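Local coordinates for protein probable dipeptidase (Pseudomonas aeruginosa, PDB 3B40) that probably acts as a metal-dependent dipeptidase, an enzyme of peptidase family M19 built on a TIM-barrel fold, at residues 22-27 and 58-63; 26-31 and 357-362; 113-118 and 133-138; 234-239 and 263-268. The protein carries 11 engineered substitutions. One frame throughout, in Å; residues are numbered along the deposited sequence.

In the fold
All four contacts are buried. Interactions 1, 3 and 4 pair strands of one curled parallel sheet, each within a beta-alpha-beta unit and through backbone bonds. Interaction 2 differs: it brings strand 25-29 to the loop after strand 354-357 and uses polar side chains, an ion-pair network and waters. It lies nearest the centre of the chain, with interaction 4 next. Interactions 1 and 3 lie farther out and share the sheet through strands 62-68 and 131-138. Interactions 1 and 2 share Asp26 and Ser27. Interaction 3 is almost wholly apolar in its side chains, interaction 1 is led by two serines, and interaction 4 rests on two backbone bonds and the packing of Val265.

Interaction 1: residues 22-27 and 58-63; sequences ILSFDS and GRLSGA
Ser24 and Ser61 exchange bonds: each hydroxyl accepts from the other residue's backbone N. Ser24 N gives a hydrogen bond to Ser61 OG at 3.1 Å, nearly straight at 161°. In return Ser61 N reaches Ser24 OG, also at 3.1 Å. The Ser24 hydroxyl sits between its own N and carbonyl carbon (chi1 46°), which turns it toward segment 58-63. Ser61 OG is anti to its carbonyl carbon (chi1 -48°), which leaves it facing Ser24 N. Leu60 brings its CD1 branch alongside Ser24, 3.8 Å from Ser24 OG. Phe25 extends its ring along segment 58-63, and Phe25 CE1 comes to 3.5 Å from Ala63 C. The ring meets that backbone obliquely. Asp26 and Ala63 project from the same face of the sheet, and Ala63 CB lies 3.4 Å from Asp26 O. The backbones pair in parallel here, with Asp26 N bonded to Gly62 O at 3.3 Å. Before the strands begin, a water donates to both Ile22 O and Arg59 O. Arg59 has positive phi and ends helix 52-58 in a Schellman motif. That helix links strands 25-29 and 62-68 as a beta-alpha-beta unit. Leu23 packs on helix 119-127 and Ser24 on Trp396 of helix 389-409, while the backbone of Ala63 bonds onward to Ala132 and Val134 of strand 131-138.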
loop_
_atom_site.group_PDB
_atom_site.type_symbol
_atom_site.label_atom_id
_atom_site.label_comp_id
_atom_site.label_asym_id
_atom_site.label_seq_id
_atom_site.Cartn_x
_atom_site.Cartn_y
_atom_site.Cartn_z
ATOM N N ILE A 22 -3.112 22.690 5.441
ATOM C CA ILE A 22 -3.673 21.664 4.511
ATOM C C ILE A 22 -3.821 20.336 5.211
ATOM O O ILE A 22 -3.165 20.105 6.236
ATOM C CB ILE A 22 -2.857 21.494 3.182
ATOM C CG1 ILE A 22 -1.476 20.842 3.430
ATOM C CG2 ILE A 22 -2.759 22.818 2.447
ATOM C CD1 ILE A 22 -0.746 20.346 2.110
ATOM N N LEU A 23 -4.718 19.502 4.683
ATOM C CA LEU A 23 -4.882 18.120 5.109
ATOM C C LEU A 23 -3.858 17.279 4.388
ATOM O O LEU A 23 -3.551 17.533 3.210
ATOM C CB LEU A 23 -6.248 17.556 4.700
ATOM C CG LEU A 23 -7.519 18.254 5.131
ATOM C CD1 LEU A 23 -8.753 17.442 4.713
ATOM C CD2 LEU A 23 -7.482 18.472 6.645
ATOM N N SER A 24 -3.389 16.247 5.083
ATOM C CA SER A 24 -2.435 15.320 4.521
ATOM C C SER A 24 -2.952 13.901 4.837
ATOM O O SER A 24 -3.531 13.660 5.885
ATOM C CB SER A 24 -1.056 15.554 5.110
ATOM O OG SER A 24 -1.139 15.703 6.500
ATOM N N PHE A 25 -2.783 12.986 3.895
ATOM C CA PHE A 25 -3.380 11.669 3.995
ATOM C C PHE A 25 -2.431 10.695 3.346
ATOM O O PHE A 25 -1.940 10.950 2.258
ATOM C CB PHE A 25 -4.748 11.623 3.314
ATOM C CG PHE A 25 -5.345 10.238 3.243
ATOM C CD1 PHE A 25 -5.730 9.565 4.403
ATOM C CD2 PHE A 25 -5.474 9.587 2.017
ATOM C CE1 PHE A 25 -6.284 8.272 4.338
ATOM C CE2 PHE A 25 -6.045 8.289 1.948
ATOM C CZ PHE A 25 -6.438 7.644 3.104
ATOM N N ASP A 26 -2.157 9.594 4.049
ATOM C CA ASP A 26 -1.252 8.547 3.561
ATOM C C ASP A 26 -2.094 7.281 3.375
ATOM O O ASP A 26 -2.596 6.720 4.346
ATOM C CB ASP A 26 -0.136 8.346 4.587
ATOM C CG ASP A 26 0.880 7.265 4.183
ATOM O OD1 ASP A 26 0.574 6.377 3.352
ATOM O OD2 ASP A 26 1.996 7.295 4.729
ATOM N N SER A 27 -2.256 6.848 2.124
ATOM C CA SER A 27 -3.191 5.783 1.799
ATOM C C SER A 27 -2.681 4.401 2.126
ATOM O O SER A 27 -3.345 3.417 1.808
ATOM C CB SER A 27 -3.640 5.862 0.317
ATOM O OG SER A 27 -2.509 5.901 -0.534
ATOM N N GLY A 58 4.674 15.913 12.393
ATOM C CA GLY A 58 4.659 16.086 10.959
ATOM C C GLY A 58 3.419 16.805 10.508
ATOM O O GLY A 58 3.398 17.323 9.405
ATOM N N ARG A 59 2.369 16.823 11.343
ATOM C CA ARG A 59 1.052 17.363 10.923
ATOM C C ARG A 59 0.319 16.459 9.919
ATOM O O ARG A 59 -0.441 16.951 9.096
ATOM C CB ARG A 59 1.156 18.795 10.329
ATOM C CG ARG A 59 1.882 19.838 11.193
ATOM C CD ARG A 59 1.204 20.035 12.551
ATOM N NE ARG A 59 -0.225 20.375 12.459
ATOM C CZ ARG A 59 -0.728 21.615 12.505
ATOM N NH1 ARG A 59 -2.037 21.776 12.425
ATOM N NH2 ARG A 59 0.054 22.697 12.663
ATOM N N LEU A 60 0.565 15.144 9.971
ATOM C CA LEU A 60 -0.218 14.177 9.186
ATOM C C LEU A 60 -1.618 14.149 9.738
ATOM O O LEU A 60 -1.783 13.871 10.924
ATOM C CB LEU A 60 0.387 12.774 9.331
ATOM C CG LEU A 60 -0.272 11.702 8.441
ATOM C CD1 LEU A 60 -0.242 12.057 6.957
ATOM C CD2 LEU A 60 0.341 10.317 8.677
ATOM N N SER A 61 -2.617 14.422 8.902
ATOM C CA SER A 61 -4.009 14.468 9.364
ATOM C C SER A 61 -4.601 13.075 9.562
ATOM O O SER A 61 -5.458 12.869 10.429
ATOM C CB SER A 61 -4.893 15.256 8.390
ATOM O OG SER A 61 -4.263 16.489 8.047
ATOM N N GLY A 62 -4.194 12.141 8.712
ATOM C CA GLY A 62 -4.766 10.802 8.818
ATOM C C GLY A 62 -4.133 9.831 7.850
ATOM O O GLY A 62 -3.224 10.199 7.106
ATOM N N ALA A 63 -4.580 8.576 7.893
ATOM C CA ALA A 63 -3.971 7.504 7.089
ATOM C C ALA A 63 -4.930 6.343 6.936
ATOM O O ALA A 63 -5.794 6.135 7.796
ATOM C CB ALA A 63 -2.695 7.003 7.751
HETATM O O HOH W 1 -1.043 18.496 6.877
#

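Interaction 2: residues 26-31 and 357-362; sequences DSRITV and SSDFND. Engineered in segment 26-31: Val31 (natural residue Ile).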
loop_
_atom_site.group_PDB
_atom_site.type_symbol
_atom_site.label_atom_id
_atom_site.label_comp_id
_atom_site.label_asym_id
_atom_site.label_seq_id
_atom_site.Cartn_x
_atom_site.Cartn_y
_atom_site.Cartn_z
ATOM N N ASP A 26 -2.157 9.594 4.049
ATOM C CA ASP A 26 -1.252 8.547 3.561
ATOM C C ASP A 26 -2.094 7.281 3.375
ATOM O O ASP A 26 -2.596 6.720 4.346
ATOM C CB ASP A 26 -0.136 8.346 4.587
ATOM C CG ASP A 26 0.880 7.265 4.183
ATOM O OD1 ASP A 26 0.574 6.377 3.352
ATOM O OD2 ASP A 26 1.996 7.295 4.729
ATOM N N SER A 27 -2.256 6.848 2.124
ATOM C CA SER A 27 -3.191 5.783 1.799
ATOM C C SER A 27 -2.681 4.401 2.126
ATOM O O SER A 27 -3.345 3.417 1.808
ATOM C CB SER A 27 -3.640 5.862 0.317
ATOM O OG SER A 27 -2.509 5.901 -0.534
ATOM N N ARG A 28 -1.499 4.292 2.743
ATOM C CA ARG A 28 -0.964 2.959 3.052
ATOM C C ARG A 28 0.082 2.915 4.182
ATOM O O ARG A 28 1.265 3.163 3.972
ATOM C CB ARG A 28 -0.455 2.271 1.770
ATOM C CG ARG A 28 0.205 0.922 1.997
ATOM C CD ARG A 28 -0.830 -0.168 2.159
ATOM N NE ARG A 28 -0.169 -1.475 2.252
ATOM C CZ ARG A 28 -0.416 -2.376 3.204
ATOM N NH1 ARG A 28 -1.329 -2.126 4.162
ATOM N NH2 ARG A 28 0.262 -3.518 3.185
ATOM N N ILE A 29 -0.400 2.627 5.380
ATOM C CA ILE A 29 0.417 2.311 6.539
ATOM C C ILE A 29 -0.089 1.013 7.168
ATOM O O ILE A 29 -1.298 0.781 7.310
ATOM C CB ILE A 29 0.436 3.464 7.602
ATOM C CG1 ILE A 29 0.863 4.774 6.941
ATOM C CG2 ILE A 29 1.352 3.089 8.843
ATOM C CD1 ILE A 29 0.857 6.001 7.861
ATOM N N THR A 30 0.854 0.140 7.479
ATOM C CA THR A 30 0.518 -1.149 8.045
ATOM C C THR A 30 0.369 -1.002 9.534
ATOM O O THR A 30 1.115 -0.238 10.173
ATOM C CB THR A 30 1.606 -2.201 7.711
ATOM O OG1 THR A 30 1.523 -2.497 6.332
ATOM C CG2 THR A 30 1.442 -3.500 8.515
ATOM N N VAL A 31 -0.604 -1.721 10.082
ATOM C CA VAL A 31 -0.768 -1.862 11.547
ATOM C C VAL A 31 0.022 -3.109 12.018
ATOM O O VAL A 31 -0.326 -4.243 11.637
ATOM C CB VAL A 31 -2.279 -2.042 11.924
ATOM C CG1 VAL A 31 -2.484 -2.074 13.467
ATOM C CG2 VAL A 31 -3.160 -0.986 11.262
ATOM N N SER A 357 1.692 7.868 -0.876
ATOM C CA SER A 357 1.574 6.828 0.160
ATOM C C SER A 357 2.975 6.407 0.539
ATOM O O SER A 357 3.887 6.626 -0.235
ATOM C CB SER A 357 0.748 5.649 -0.307
ATOM O OG SER A 357 1.336 4.968 -1.397
ATOM N N SER A 358 3.139 5.822 1.721
ATOM C CA SER A 358 4.467 5.426 2.232
ATOM C C SER A 358 4.839 3.950 2.182
ATOM O O SER A 358 6.012 3.588 1.913
ATOM C CB SER A 358 4.581 5.853 3.689
ATOM O OG SER A 358 3.535 5.321 4.477
ATOM N N ASP A 359 3.844 3.111 2.423
ATOM C CA ASP A 359 4.045 1.683 2.740
ATOM C C ASP A 359 4.803 1.572 4.068
ATOM O O ASP A 359 5.497 0.592 4.312
ATOM C CB ASP A 359 4.776 0.933 1.635
ATOM C CG ASP A 359 4.115 -0.433 1.293
ATOM O OD1 ASP A 359 3.275 -0.960 2.076
ATOM O OD2 ASP A 359 4.467 -0.988 0.222
ATOM N N PHE A 360 4.609 2.566 4.936
ATOM C CA PHE A 360 5.236 2.534 6.248
ATOM C C PHE A 360 4.849 1.235 6.964
ATOM O O PHE A 360 3.745 0.730 6.791
ATOM C CB PHE A 360 4.887 3.782 7.095
ATOM C CG PHE A 360 5.703 5.048 6.753
ATOM C CD1 PHE A 360 7.029 4.969 6.314
ATOM C CD2 PHE A 360 5.116 6.307 6.871
ATOM C CE1 PHE A 360 7.752 6.111 5.996
ATOM C CE2 PHE A 360 5.828 7.458 6.567
ATOM C CZ PHE A 360 7.147 7.364 6.108
ATOM N N ASN A 361 5.760 0.728 7.795
ATOM C CA ASN A 361 5.588 -0.535 8.555
ATOM C C ASN A 361 5.468 -1.803 7.691
ATOM O O ASN A 361 5.227 -2.873 8.223
ATOM C CB ASN A 361 4.441 -0.481 9.599
ATOM C CG ASN A 361 4.689 0.522 10.727
ATOM O OD1 ASN A 361 5.841 0.800 11.137
ATOM N ND2 ASN A 361 3.605 1.076 11.239
ATOM N N ASP A 362 5.642 -1.694 6.373
ATOM C CA ASP A 362 5.833 -2.890 5.562
ATOM C C ASP A 362 6.988 -2.658 4.588
ATOM O O ASP A 362 6.948 -3.130 3.472
ATOM C CB ASP A 362 4.526 -3.341 4.865
ATOM C CG ASP A 362 4.580 -4.811 4.356
ATOM O OD1 ASP A 362 5.337 -5.643 4.896
ATOM O OD2 ASP A 362 3.848 -5.142 3.391
HETATM O O HOH W 2 2.228 -3.488 0.953
HETATM O O HOH W 3 1.026 -5.887 4.776
HETATM O O HOH W 4 2.314 -0.615 4.608
#
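Hydrogen bonds from Ser358 to Asp26 open this contact. Ser358 OG donates to Asp26 OD2 at a short 2.5 Å, on the syn side of the carboxylate. Ser358 N meets Asp26 OD1 at 3.1 Å from above the carboxylate plane. Arg28 N, two residues on, bonds to the same oxygen from the opposite face and closes an Asx turn. Ser358 OG accepts from Phe360 N in an ST turn. Backbone and amide bonds follow along the two segments. Thr30 N points almost straight at Phe360 O (3.0 Å, 173°). Asn361 ND2 gives its N-H to Thr30 O at 3.0 Å, with the oxygen near the amide plane. Arg28 centres the ionic part. Its chain bends at chi2 (80°), carrying NE to a salt bridge with Asp359 OD1 at 3.5 Å, the two planar groups 53° apart. A long pairing joins Arg28 NH2 to Asp362 OD2, which also bonds Tyr165 OH. Two waters lie at the guanidinium edge: both take a bond from NH2, one donates to Asp359 OD1, and their bonds to Asp362 OD2 are weak. A third lies over its face. Apolar packing is modest: Ile29 CG2 lies 4.0 Å from Phe360 CB, the two side chains side by side. This brings the barrel's first strand to the loop after the last. Bonds from both faces grip Asp26 OD1, while the guanidinium is probably steered by two acids and waters.

Interaction 3: residues 113-118 and 133-138; sequences VGIAYS and IVMSML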
loop_
_atom_site.group_PDB
_atom_site.type_symbol
_atom_site.label_atom_id
_atom_site.label_comp_id
_atom_site.label_asym_id
_atom_site.label_seq_id
_atom_site.Cartn_x
_atom_site.Cartn_y
_atom_site.Cartn_z
ATOM N N VAL A 113 -7.849 10.655 18.394
ATOM C CA VAL A 113 -8.039 9.764 17.235
ATOM C C VAL A 113 -9.508 9.510 16.951
ATOM O O VAL A 113 -10.291 9.335 17.876
ATOM C CB VAL A 113 -7.441 8.351 17.491
ATOM C CG1 VAL A 113 -7.222 7.628 16.179
ATOM C CG2 VAL A 113 -6.141 8.424 18.290
ATOM N N GLY A 114 -9.876 9.466 15.668
ATOM C CA GLY A 114 -11.164 8.897 15.262
ATOM C C GLY A 114 -11.073 8.057 13.980
ATOM O O GLY A 114 -10.093 8.121 13.253
ATOM N N ILE A 115 -12.136 7.321 13.673
ATOM C CA ILE A 115 -12.236 6.638 12.382
ATOM C C ILE A 115 -13.194 7.420 11.484
ATOM O O ILE A 115 -14.298 7.763 11.901
ATOM C CB ILE A 115 -12.670 5.156 12.541
ATOM C CG1 ILE A 115 -11.638 4.397 13.379
ATOM C CG2 ILE A 115 -12.792 4.461 11.166
ATOM C CD1 ILE A 115 -12.111 2.982 13.851
ATOM N N ALA A 116 -12.743 7.734 10.273
ATOM C CA ALA A 116 -13.554 8.398 9.250
ATOM C C ALA A 116 -14.335 7.395 8.391
ATOM O O ALA A 116 -13.745 6.491 7.783
ATOM C CB ALA A 116 -12.653 9.229 8.369
ATOM N N TYR A 117 -15.654 7.558 8.355
ATOM C CA TYR A 117 -16.529 6.712 7.550
ATOM C C TYR A 117 -16.908 7.356 6.222
ATOM O O TYR A 117 -17.607 6.730 5.420
ATOM C CB TYR A 117 -17.771 6.261 8.351
ATOM C CG TYR A 117 -17.373 5.599 9.642
ATOM C CD1 TYR A 117 -16.855 4.309 9.640
ATOM C CD2 TYR A 117 -17.462 6.273 10.860
ATOM C CE1 TYR A 117 -16.445 3.695 10.818
ATOM C CE2 TYR A 117 -17.058 5.655 12.058
ATOM C CZ TYR A 117 -16.559 4.373 12.015
ATOM O OH TYR A 117 -16.156 3.726 13.160
ATOM N N SER A 118 -16.394 8.569 5.978
ATOM C CA SER A 118 -16.625 9.305 4.733
ATOM C C SER A 118 -15.601 10.450 4.607
ATOM O O SER A 118 -14.942 10.812 5.584
ATOM C CB SER A 118 -18.035 9.904 4.740
ATOM O OG SER A 118 -18.152 10.836 5.801
ATOM N N ILE A 133 -8.282 8.006 11.072
ATOM C CA ILE A 133 -8.051 6.675 10.508
ATOM C C ILE A 133 -9.081 6.387 9.439
ATOM O O ILE A 133 -10.288 6.551 9.669
ATOM C CB ILE A 133 -8.150 5.594 11.594
ATOM C CG1 ILE A 133 -6.966 5.700 12.561
ATOM C CG2 ILE A 133 -8.253 4.170 10.969
ATOM C CD1 ILE A 133 -7.137 4.850 13.822
ATOM N N VAL A 134 -8.613 5.960 8.268
ATOM C CA VAL A 134 -9.491 5.395 7.265
ATOM C C VAL A 134 -9.254 3.881 7.333
ATOM O O VAL A 134 -8.121 3.418 7.175
ATOM C CB VAL A 134 -9.204 5.957 5.851
ATOM C CG1 VAL A 134 -9.977 5.153 4.787
ATOM C CG2 VAL A 134 -9.565 7.448 5.795
ATOM N N MET A 135 -10.304 3.135 7.673
ATOM C CA MET A 135 -10.173 1.707 7.904
ATOM C C MET A 135 -10.216 1.082 6.535
ATOM O O MET A 135 -11.217 1.196 5.836
ATOM C CB MET A 135 -11.342 1.143 8.705
ATOM C CG MET A 135 -11.192 -0.362 9.026
ATOM S SD MET A 135 -12.469 -1.067 10.164
ATOM C CE MET A 135 -12.058 -0.142 11.656
ATOM N N SER A 136 -9.123 0.433 6.151
ATOM C CA SER A 136 -9.092 -0.228 4.839
ATOM C C SER A 136 -8.959 -1.722 5.097
ATOM O O SER A 136 -8.940 -2.143 6.251
ATOM C CB SER A 136 -7.956 0.319 3.974
ATOM O OG SER A 136 -6.710 0.265 4.666
ATOM N N MET A 137 -8.915 -2.510 4.030
ATOM C CA MET A 137 -8.773 -3.954 4.114
ATOM C C MET A 137 -7.961 -4.303 2.883
ATOM O O MET A 137 -8.228 -3.769 1.800
ATOM C CB MET A 137 -10.171 -4.624 4.084
ATOM C CG MET A 137 -10.180 -6.141 4.207
ATOM S SD MET A 137 -11.678 -6.904 4.901
ATOM C CE MET A 137 -12.760 -6.771 3.533
ATOM N N LEU A 138 -6.950 -5.152 3.035
ATOM C CA LEU A 138 -6.167 -5.573 1.890
ATOM C C LEU A 138 -6.031 -7.075 1.968
ATOM O O LEU A 138 -5.693 -7.606 3.028
ATOM C CB LEU A 138 -4.792 -4.862 1.851
ATOM C CG LEU A 138 -3.826 -5.105 0.680
ATOM C CD1 LEU A 138 -4.347 -4.496 -0.612
ATOM C CD2 LEU A 138 -2.452 -4.491 0.996
HETATM O O HOH W 5 -13.104 3.893 7.546
#
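The flat groups here are the peptides of Gly114, Ala116 and Ile133, joined by N-H...O=C bonds, and the Tyr117 ring. The two segments belong to a beta-alpha-beta unit of the TIM-barrel fold: strand 113-115, helix 119-127, strand 131-138. Ile133 N donates to Gly114 O at 2.8 Å, and Ala116 N donates to Ile133 O at the same length. Both donors lie nearly along the C=O axis. The Tyr117 ring has one face over Ile115 C, toward its rim, and takes no part in the pairing. The strand axes cross at -40°, and one parallel bridge, Ile115 with Ile133, is formed. Ile115 and Ile133 project from the same face and cross obliquely, with Ile115 CG1 4.1 Å from Ile133 CB. Val113 CG1 meets the far end of Ile133, 3.6 Å from CD1. Met135 runs extended and then bends at its last torsion (chi3 -65°). That turn brings its methyl CE to 3.8 Å from Ile115 CD1. Helix 87-108 packs on these side chains, with Val106 at Ile115, Leu102 at Ile133 and Tyr99 at Met135. Ala116 and Val134 pack instead on Phe122 and Trp404. Farther along, the backbone of Met135 bonds to Arg159, just before strand 160-162. Past the last direct bond between the two strands, one water joins them: it donates to Ala116 O at 2.7 Å and accepts from Met135 N at 2.9 Å.

Interaction 4: residues 234-239 and 263-268; sequences HSAPRA and QVVGFP
Val265 packs against His234 CB and the backbone of Ser235. Its CG2 branch lies 3.7 Å from His234 CB. Its CG1 branch is tucked in over the main chain (chi1 67°) and lies 3.7 Å from Ser235 C. The backbones pair in parallel. Ser235 N bonds to Gln263 O at 3.3 Å and is fairly straight (165°). Val265 N bonds to Ser235 O at 3.2 Å, but approaches from well above the carbonyl plane. The same oxygen takes a CA-H contact from Val264 CA, also at 3.2 Å. Ala236 CB touches the CG1 branch more loosely.

Bonds to neighbouring residues surround these groups. Gln263 O also accepts from Ser357 OG. Ser235 OG pairs with Ser212 OG, and the ring of His234 leads away from Val265 to meet Gln213 through NE2. Arg245 bonds to His234 O. Val264 packs on Ala341 of helix 335-349 and Val354 of the next strand. Just beyond the strand, Gly266 centres an inverse gamma turn. The arrangement is a beta-alpha-beta crossover, in which helix 249-257 joins strands 230-235 and 261-265, the repeating architecture of a TIM barrel.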
loop_
_atom_site.group_PDB
_atom_site.type_symbol
_atom_site.label_atom_id
_atom_site.label_comp_id
_atom_site.label_asym_id
_atom_site.label_seq_id
_atom_site.Cartn_x
_atom_site.Cartn_y
_atom_site.Cartn_z
ATOM N N HIS A 234 -1.127 2.085 -3.140
ATOM C CA HIS A 234 0.333 2.145 -3.034
ATOM C C HIS A 234 0.958 1.482 -4.243
ATOM O O HIS A 234 1.182 0.244 -4.227
ATOM C CB HIS A 234 0.851 1.505 -1.720
ATOM C CG HIS A 234 0.390 0.088 -1.472
ATOM N ND1 HIS A 234 -0.917 -0.317 -1.623
ATOM C CD2 HIS A 234 1.059 -1.000 -1.009
ATOM C CE1 HIS A 234 -1.034 -1.593 -1.285
ATOM N NE2 HIS A 234 0.148 -2.028 -0.895
ATOM N N SER A 235 1.208 2.282 -5.282
ATOM C CA SER A 235 1.831 1.800 -6.538
ATOM C C SER A 235 2.828 2.835 -7.090
ATOM O O SER A 235 2.704 4.012 -6.775
ATOM C CB SER A 235 0.744 1.511 -7.587
ATOM O OG SER A 235 0.035 0.305 -7.291
ATOM N N ALA A 236 3.817 2.405 -7.886
ATOM C CA ALA A 236 4.753 3.318 -8.588
ATOM C C ALA A 236 4.769 2.946 -10.097
ATOM O O ALA A 236 4.264 1.855 -10.454
ATOM C CB ALA A 236 6.171 3.220 -7.975
ATOM N N PRO A 237 5.281 3.851 -10.984
ATOM C CA PRO A 237 5.353 3.549 -12.439
ATOM C C PRO A 237 6.425 2.568 -12.896
ATOM O O PRO A 237 7.592 2.618 -12.428
ATOM C CB PRO A 237 5.633 4.934 -13.101
ATOM C CG PRO A 237 5.413 5.981 -11.976
ATOM C CD PRO A 237 5.707 5.237 -10.691
ATOM N N ARG A 238 6.085 1.760 -13.903
ATOM C CA ARG A 238 7.105 0.897 -14.478
ATOM C C ARG A 238 8.225 1.667 -15.180
ATOM O O ARG A 238 9.334 1.152 -15.340
ATOM C CB ARG A 238 6.491 -0.077 -15.458
ATOM C CG ARG A 238 5.634 -1.095 -14.802
ATOM C CD ARG A 238 5.958 -2.375 -15.437
ATOM N NE ARG A 238 4.780 -3.175 -15.610
ATOM C CZ ARG A 238 4.787 -4.338 -16.252
ATOM N NH1 ARG A 238 3.664 -5.027 -16.363
ATOM N NH2 ARG A 238 5.916 -4.809 -16.768
ATOM N N ALA A 239 7.923 2.890 -15.606
ATOM C CA ALA A 239 8.909 3.748 -16.256
ATOM C C ALA A 239 10.121 3.978 -15.351
ATOM O O ALA A 239 11.197 4.199 -15.837
ATOM C CB ALA A 239 8.297 5.062 -16.624
ATOM N N GLN A 263 -1.961 6.474 -5.963
ATOM C CA GLN A 263 -1.275 7.006 -4.782
ATOM C C GLN A 263 0.156 6.480 -4.829
ATOM O O GLN A 263 0.412 5.330 -4.480
ATOM C CB GLN A 263 -2.014 6.606 -3.497
ATOM C CG GLN A 263 -3.475 7.114 -3.437
ATOM C CD GLN A 263 -3.636 8.491 -2.778
ATOM O OE1 GLN A 263 -4.430 9.313 -3.237
ATOM N NE2 GLN A 263 -2.897 8.734 -1.702
ATOM N N VAL A 264 1.074 7.343 -5.250
ATOM C CA VAL A 264 2.471 6.971 -5.527
ATOM C C VAL A 264 3.233 6.652 -4.260
ATOM O O VAL A 264 3.316 7.484 -3.350
ATOM C CB VAL A 264 3.222 8.093 -6.301
ATOM C CG1 VAL A 264 4.697 7.715 -6.523
ATOM C CG2 VAL A 264 2.530 8.384 -7.658
ATOM N N VAL A 265 3.838 5.471 -4.220
ATOM C CA VAL A 265 4.334 4.927 -2.977
ATOM C C VAL A 265 5.844 5.154 -2.783
ATOM O O VAL A 265 6.640 4.880 -3.682
ATOM C CB VAL A 265 3.989 3.403 -2.842
ATOM C CG1 VAL A 265 4.739 2.571 -3.888
ATOM C CG2 VAL A 265 4.305 2.896 -1.461
ATOM N N GLY A 266 6.214 5.590 -1.575
ATOM C CA GLY A 266 7.627 5.735 -1.185
ATOM C C GLY A 266 8.278 4.399 -0.837
ATOM O O GLY A 266 8.794 4.220 0.282
ATOM N N PHE A 267 8.221 3.448 -1.768
ATOM C CA PHE A 267 8.853 2.144 -1.559
ATOM C C PHE A 267 10.152 2.097 -2.368
ATOM O O PHE A 267 10.120 2.096 -3.618
ATOM C CB PHE A 267 7.921 0.968 -1.895
ATOM C CG PHE A 267 8.404 -0.339 -1.340
ATOM C CD1 PHE A 267 7.885 -0.842 -0.150
ATOM C CD2 PHE A 267 9.408 -1.048 -1.981
ATOM C CE1 PHE A 267 8.354 -2.022 0.384
ATOM C CE2 PHE A 267 9.883 -2.245 -1.459
ATOM C CZ PHE A 267 9.355 -2.735 -0.270
ATOM N N PRO A 268 11.299 2.174 -1.668
ATOM C CA PRO A 268 12.564 2.464 -2.371
ATOM C C PRO A 268 12.838 1.588 -3.610
ATOM O O PRO A 268 13.123 2.124 -4.690
ATOM C CB PRO A 268 13.642 2.293 -1.285
ATOM C CG PRO A 268 12.968 1.929 -0.054
ATOM C CD PRO A 268 11.486 2.104 -0.207
#